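Local coordinates for oxidase/hydroxylase (Streptomyces hygroscopicus subsp. hygroscopicus, PDB 4XCB), which probably acts as a metal- and 2-oxoglutarate-dependent dioxygenase, and binds nickel, 2-oxoglutarate and hygromycin B in a double-stranded beta-helix fold, at residues 33-45 with 55-68. Sequence-based numbering, arbitrary orientation.
Sequences ESFRSELERLDTV and YPDLPAASPVFARL
Ser62 OG donates to Glu38 OE2 at 2.8 Å, reaching the anti lone pair of the carboxylate, and the same hydroxyl accepts from Phe65 N at 3.3 Å. Serine suits this N-cap: short enough to turn back on its own helix, it still has a proton to spend across the contact. In Glu38, CG anti to the backbone N (chi1 -174°) comes to rest against CE2 of the Phe65 ring, and a bend at chi2 swings the carboxylate to Ser62 OG.

Beside this polar link, Leu39 CD2 and Leu42 CD1 both meet Leu58 CD2, each at 3.7 Å, and Leu39 CG packs on Phe65 CZ. Phe35 lies obliquely to Phe65, planes at 34°, with Val64 CG1 at its edge and Leu68 CD2 over one face. Segments 33-40 and 63-68 run with their N-to-C directions 135° apart, their axes approaching to 10.6 Å, on the outside of the major sheet of the double-stranded beta-helix; Phe65 and Leu58 also touch Thr223 of strand 220-229.

At the far end Tyr55, on strand 52-55 at one edge of the sheet within this chain, is clamped between two methyls. Leu39 CD2 sits 3.7 Å from the ring centroid on one face, and Thr44 CG2 3.3 Å from it on the other. The flat ring offers both sides to carbon while its OH, hydrogen-bonded to Arg95, lies 2.8 Å from the oxygen of a water that in turn donates to Leu42 O.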
loop_
_atom_site.group_PDB
_atom_site.type_symbol
_atom_site.label_atom_id
_atom_site.label_comp_id
_atom_site.label_asym_id
_atom_site.label_seq_id
_atom_site.Cartn_x
_atom_site.Cartn_y
_atom_site.Cartn_z
ATOM N N GLU A 33 16.968 -19.023 -34.956
ATOM C CA GLU A 33 18.074 -19.800 -35.506
ATOM C C GLU A 33 19.425 -19.120 -35.277
ATOM O O GLU A 33 20.401 -19.783 -34.926
ATOM C CB GLU A 33 17.858 -20.052 -36.997
ATOM C CD GLU A 33 16.588 -21.311 -38.768
ATOM O OE2 GLU A 33 15.412 -21.326 -39.180
ATOM N N SER A 34 19.469 -17.802 -35.461
ATOM C CA SER A 34 20.680 -17.021 -35.222
ATOM C C SER A 34 21.121 -17.121 -33.764
ATOM O O SER A 34 22.304 -17.265 -33.466
ATOM C CB SER A 34 20.448 -15.560 -35.611
ATOM O OG SER A 34 21.483 -14.729 -35.125
ATOM N N PHE A 35 20.160 -17.042 -32.847
ATOM C CA PHE A 35 20.490 -17.111 -31.427
ATOM C C PHE A 35 20.979 -18.519 -31.034
ATOM O O PHE A 35 21.941 -18.666 -30.284
ATOM C CB PHE A 35 19.276 -16.716 -30.580
ATOM C CG PHE A 35 18.783 -15.311 -30.820
ATOM C CD1 PHE A 35 19.653 -14.277 -31.109
ATOM C CD2 PHE A 35 17.434 -15.031 -30.734
ATOM C CE1 PHE A 35 19.182 -12.977 -31.305
ATOM C CE2 PHE A 35 16.958 -13.744 -30.936
ATOM C CZ PHE A 35 17.826 -12.721 -31.230
ATOM N N ARG A 36 20.311 -19.553 -31.535
ATOM C CA ARG A 36 20.736 -20.926 -31.272
ATOM C C ARG A 36 22.147 -21.188 -31.781
ATOM O O ARG A 36 22.970 -21.764 -31.075
ATOM C CB ARG A 36 19.789 -21.918 -31.926
ATOM C CG ARG A 36 18.406 -21.951 -31.357
ATOM C CD ARG A 36 17.583 -22.878 -32.231
ATOM N NE ARG A 36 16.302 -23.221 -31.652
ATOM C CZ ARG A 36 15.245 -23.554 -32.384
ATOM N NH1 ARG A 36 15.347 -23.555 -33.707
ATOM N NH2 ARG A 36 14.090 -23.874 -31.808
ATOM N N SER A 37 22.411 -20.775 -33.018
ATOM C CA SER A 37 23.736 -20.942 -33.610
ATOM C C SER A 37 24.814 -20.304 -32.760
ATOM O O SER A 37 25.863 -20.902 -32.521
ATOM C CB SER A 37 23.789 -20.340 -35.014
ATOM O OG SER A 37 25.143 -20.181 -35.435
ATOM N N GLU A 38 24.557 -19.079 -32.308
ATOM C CA GLU A 38 25.526 -18.355 -31.500
ATOM C C GLU A 38 25.799 -19.082 -30.176
ATOM O O GLU A 38 26.953 -19.262 -29.798
ATOM C CB GLU A 38 25.052 -16.925 -31.245
ATOM C CG GLU A 38 26.085 -16.052 -30.535
ATOM C CD GLU A 38 27.151 -15.474 -31.466
ATOM O OE1 GLU A 38 27.361 -16.007 -32.571
ATOM O OE2 GLU A 38 27.783 -14.469 -31.086
ATOM N N LEU A 39 24.748 -19.537 -29.491
ATOM C CA LEU A 39 24.950 -20.242 -28.226
ATOM C C LEU A 39 25.810 -21.486 -28.406
ATOM O O LEU A 39 26.650 -21.797 -27.566
ATOM C CB LEU A 39 23.615 -20.624 -27.600
ATOM C CG LEU A 39 22.787 -19.482 -27.013
ATOM C CD1 LEU A 39 21.419 -20.013 -26.670
ATOM C CD2 LEU A 39 23.439 -18.884 -25.776
ATOM N N GLU A 40 25.613 -22.190 -29.515
ATOM C CA GLU A 40 26.404 -23.389 -29.784
ATOM C C GLU A 40 27.892 -23.079 -29.883
ATOM O O GLU A 40 28.727 -23.942 -29.618
ATOM C CB GLU A 40 25.921 -24.067 -31.065
ATOM C CG GLU A 40 24.489 -24.569 -30.976
ATOM C CD GLU A 40 24.080 -25.407 -32.174
ATOM O OE1 GLU A 40 24.972 -25.825 -32.944
ATOM O OE2 GLU A 40 22.864 -25.648 -32.346
ATOM N N ARG A 41 28.215 -21.843 -30.256
ATOM C CA ARG A 41 29.598 -21.398 -30.369
ATOM C C ARG A 41 30.126 -20.699 -29.112
ATOM O O ARG A 41 31.189 -20.081 -29.142
ATOM C CB ARG A 41 29.740 -20.459 -31.571
ATOM C CG ARG A 41 29.768 -21.170 -32.915
ATOM C CD ARG A 41 29.884 -20.182 -34.069
ATOM N NE ARG A 41 28.590 -19.648 -34.478
ATOM C CZ ARG A 41 28.167 -18.424 -34.184
ATOM N NH1 ARG A 41 28.934 -17.608 -33.475
ATOM N NH2 ARG A 41 26.980 -18.015 -34.597
ATOM N N LEU A 42 29.386 -20.784 -28.010
ATOM C CA LEU A 42 29.827 -20.162 -26.766
ATOM C C LEU A 42 30.020 -21.204 -25.678
ATOM O O LEU A 42 29.451 -22.292 -25.742
ATOM C CB LEU A 42 28.825 -19.108 -26.299
ATOM C CG LEU A 42 28.618 -17.894 -27.204
ATOM C CD1 LEU A 42 27.393 -17.112 -26.728
ATOM C CD2 LEU A 42 29.843 -17.015 -27.222
ATOM N N ASP A 43 30.821 -20.861 -24.677
ATOM C CA ASP A 43 31.119 -21.774 -23.582
ATOM C C ASP A 43 30.088 -21.676 -22.467
ATOM O O ASP A 43 29.524 -20.605 -22.227
ATOM C CB ASP A 43 32.506 -21.490 -23.009
ATOM C CG ASP A 43 33.614 -21.789 -23.993
ATOM O OD1 ASP A 43 33.459 -22.755 -24.774
ATOM O OD2 ASP A 43 34.634 -21.063 -23.981
ATOM N N THR A 44 29.870 -22.789 -21.776
ATOM C CA THR A 44 29.000 -22.794 -20.603
ATOM C C THR A 44 29.758 -23.104 -19.327
ATOM O O THR A 44 30.935 -23.479 -19.352
ATOM C CB THR A 44 27.869 -23.825 -20.707
ATOM O OG1 THR A 44 28.408 -25.101 -21.075
ATOM C CG2 THR A 44 26.838 -23.405 -21.720
ATOM N N VAL A 45 29.055 -22.952 -18.213
ATOM C CA VAL A 45 29.535 -23.427 -16.931
ATOM C C VAL A 45 28.496 -24.359 -16.316
ATOM O O VAL A 45 27.333 -24.397 -16.731
ATOM C CB VAL A 45 29.832 -22.267 -15.949
ATOM C CG1 VAL A 45 30.785 -21.265 -16.576
ATOM C CG2 VAL A 45 28.542 -21.583 -15.507
ATOM N N TYR A 55 25.088 -20.275 -19.610
ATOM C CA TYR A 55 25.934 -19.307 -20.313
ATOM C C TYR A 55 25.961 -18.057 -19.442
ATOM O O TYR A 55 24.976 -17.337 -19.374
ATOM C CB TYR A 55 25.386 -18.987 -21.710
ATOM C CG TYR A 55 25.233 -20.182 -22.636
ATOM C CD1 TYR A 55 26.204 -20.471 -23.590
ATOM C CD2 TYR A 55 24.109 -21.001 -22.571
ATOM C CE1 TYR A 55 26.071 -21.553 -24.443
ATOM C CE2 TYR A 55 23.969 -22.095 -23.420
ATOM C CZ TYR A 55 24.954 -22.360 -24.356
ATOM O OH TYR A 55 24.821 -23.444 -25.203
ATOM N N PRO A 56 27.077 -17.810 -18.751
ATOM C CA PRO A 56 26.983 -16.875 -17.625
ATOM C C PRO A 56 26.784 -15.390 -17.947
ATOM O O PRO A 56 26.133 -14.695 -17.157
ATOM C CB PRO A 56 28.320 -17.075 -16.903
ATOM C CG PRO A 56 29.234 -17.574 -17.930
ATOM C CD PRO A 56 28.410 -18.428 -18.846
ATOM N N ASP A 57 27.337 -14.899 -19.048
ATOM C CA ASP A 57 27.254 -13.462 -19.325
ATOM C C ASP A 57 27.187 -13.247 -20.824
ATOM O O ASP A 57 28.192 -12.971 -21.470
ATOM C CB ASP A 57 28.454 -12.719 -18.711
ATOM C CG ASP A 57 28.305 -11.204 -18.760
ATOM O OD1 ASP A 57 27.436 -10.700 -19.500
ATOM O OD2 ASP A 57 29.081 -10.506 -18.061
ATOM N N LEU A 58 25.995 -13.394 -21.385
ATOM C CA LEU A 58 25.860 -13.367 -22.833
ATOM C C LEU A 58 26.201 -12.018 -23.475
ATOM O O LEU A 58 26.803 -12.005 -24.542
ATOM C CB LEU A 58 24.445 -13.799 -23.232
ATOM C CG LEU A 58 24.200 -15.301 -23.095
ATOM C CD1 LEU A 58 22.759 -15.614 -23.416
ATOM C CD2 LEU A 58 25.105 -16.084 -24.003
ATOM N N PRO A 59 25.820 -10.885 -22.854
ATOM C CA PRO A 59 26.156 -9.652 -23.575
ATOM C C PRO A 59 27.662 -9.382 -23.621
ATOM O O PRO A 59 28.122 -8.740 -24.560
ATOM C CB PRO A 59 25.420 -8.567 -22.778
ATOM C CG PRO A 59 24.288 -9.290 -22.133
ATOM C CD PRO A 59 24.854 -10.629 -21.770
ATOM N N ALA A 60 28.413 -9.873 -22.637
ATOM C CA ALA A 60 29.870 -9.760 -22.664
ATOM C C ALA A 60 30.476 -10.757 -23.643
ATOM O O ALA A 60 31.513 -10.496 -24.268
ATOM C CB ALA A 60 30.449 -9.981 -21.265
ATOM N N ALA A 61 29.809 -11.897 -23.779
ATOM C CA ALA A 61 30.337 -13.031 -24.527
ATOM C C ALA A 61 30.186 -12.886 -26.043
ATOM O O ALA A 61 30.947 -13.480 -26.809
ATOM C CB ALA A 61 29.664 -14.312 -24.057
ATOM N N SER A 62 29.208 -12.101 -26.480
ATOM C CA SER A 62 28.870 -12.076 -27.894
ATOM C C SER A 62 28.060 -10.844 -28.267
ATOM O O SER A 62 27.072 -10.532 -27.612
ATOM C CB SER A 62 28.100 -13.348 -28.258
ATOM O OG SER A 62 26.884 -13.038 -28.912
ATOM N N PRO A 63 28.475 -10.138 -29.329
ATOM C CA PRO A 63 27.762 -8.935 -29.767
ATOM C C PRO A 63 26.322 -9.201 -30.163
ATOM O O PRO A 63 25.511 -8.276 -30.114
ATOM C CB PRO A 63 28.569 -8.476 -30.984
ATOM C CG PRO A 63 29.927 -8.970 -30.718
ATOM C CD PRO A 63 29.737 -10.313 -30.069
ATOM N N VAL A 64 26.015 -10.428 -30.589
ATOM C CA VAL A 64 24.645 -10.788 -30.911
ATOM C C VAL A 64 23.751 -10.641 -29.695
ATOM O O VAL A 64 22.660 -10.076 -29.780
ATOM C CB VAL A 64 24.548 -12.233 -31.438
ATOM C CG1 VAL A 64 23.109 -12.735 -31.401
ATOM C CG2 VAL A 64 25.118 -12.303 -32.839
ATOM N N PHE A 65 24.218 -11.141 -28.559
ATOM C CA PHE A 65 23.404 -11.067 -27.365
ATOM C C PHE A 65 23.518 -9.714 -26.679
ATOM O O PHE A 65 22.591 -9.307 -25.978
ATOM C CB PHE A 65 23.746 -12.220 -26.435
ATOM C CG PHE A 65 23.260 -13.537 -26.958
ATOM C CD1 PHE A 65 21.900 -13.740 -27.162
ATOM C CD2 PHE A 65 24.140 -14.557 -27.284
ATOM C CE1 PHE A 65 21.435 -14.934 -27.666
ATOM C CE2 PHE A 65 23.669 -15.765 -27.785
ATOM C CZ PHE A 65 22.323 -15.947 -27.983
ATOM N N ALA A 66 24.614 -9.000 -26.917
ATOM C CA ALA A 66 24.677 -7.598 -26.514
ATOM C C ALA A 66 23.566 -6.801 -27.192
ATOM O O ALA A 66 22.922 -5.961 -26.565
ATOM C CB ALA A 66 26.042 -6.991 -26.843
ATOM N N ARG A 67 23.334 -7.077 -28.474
ATOM C CA ARG A 67 22.303 -6.369 -29.225
ATOM C C ARG A 67 20.913 -6.826 -28.810
ATOM O O ARG A 67 19.988 -6.011 -28.720
ATOM C CB ARG A 67 22.503 -6.555 -30.730
ATOM C CG ARG A 67 23.734 -5.797 -31.248
ATOM C CD ARG A 67 23.779 -5.745 -32.761
ATOM N NE ARG A 67 24.111 -7.043 -33.323
ATOM C CZ ARG A 67 25.358 -7.467 -33.510
ATOM N NH1 ARG A 67 26.383 -6.687 -33.186
ATOM N NH2 ARG A 67 25.577 -8.667 -34.021
ATOM N N LEU A 68 20.772 -8.119 -28.547
ATOM C CA LEU A 68 19.490 -8.653 -28.090
ATOM C C LEU A 68 19.079 -7.969 -26.786
ATOM O O LEU A 68 17.922 -7.584 -26.627
ATOM C CB LEU A 68 19.555 -10.174 -27.913
ATOM C CG LEU A 68 18.273 -10.829 -27.421
ATOM C CD1 LEU A 68 17.120 -10.391 -28.304
ATOM C CD2 LEU A 68 18.414 -12.336 -27.443
HETATM O O HOH W 1 27.314 -24.416 -25.930
#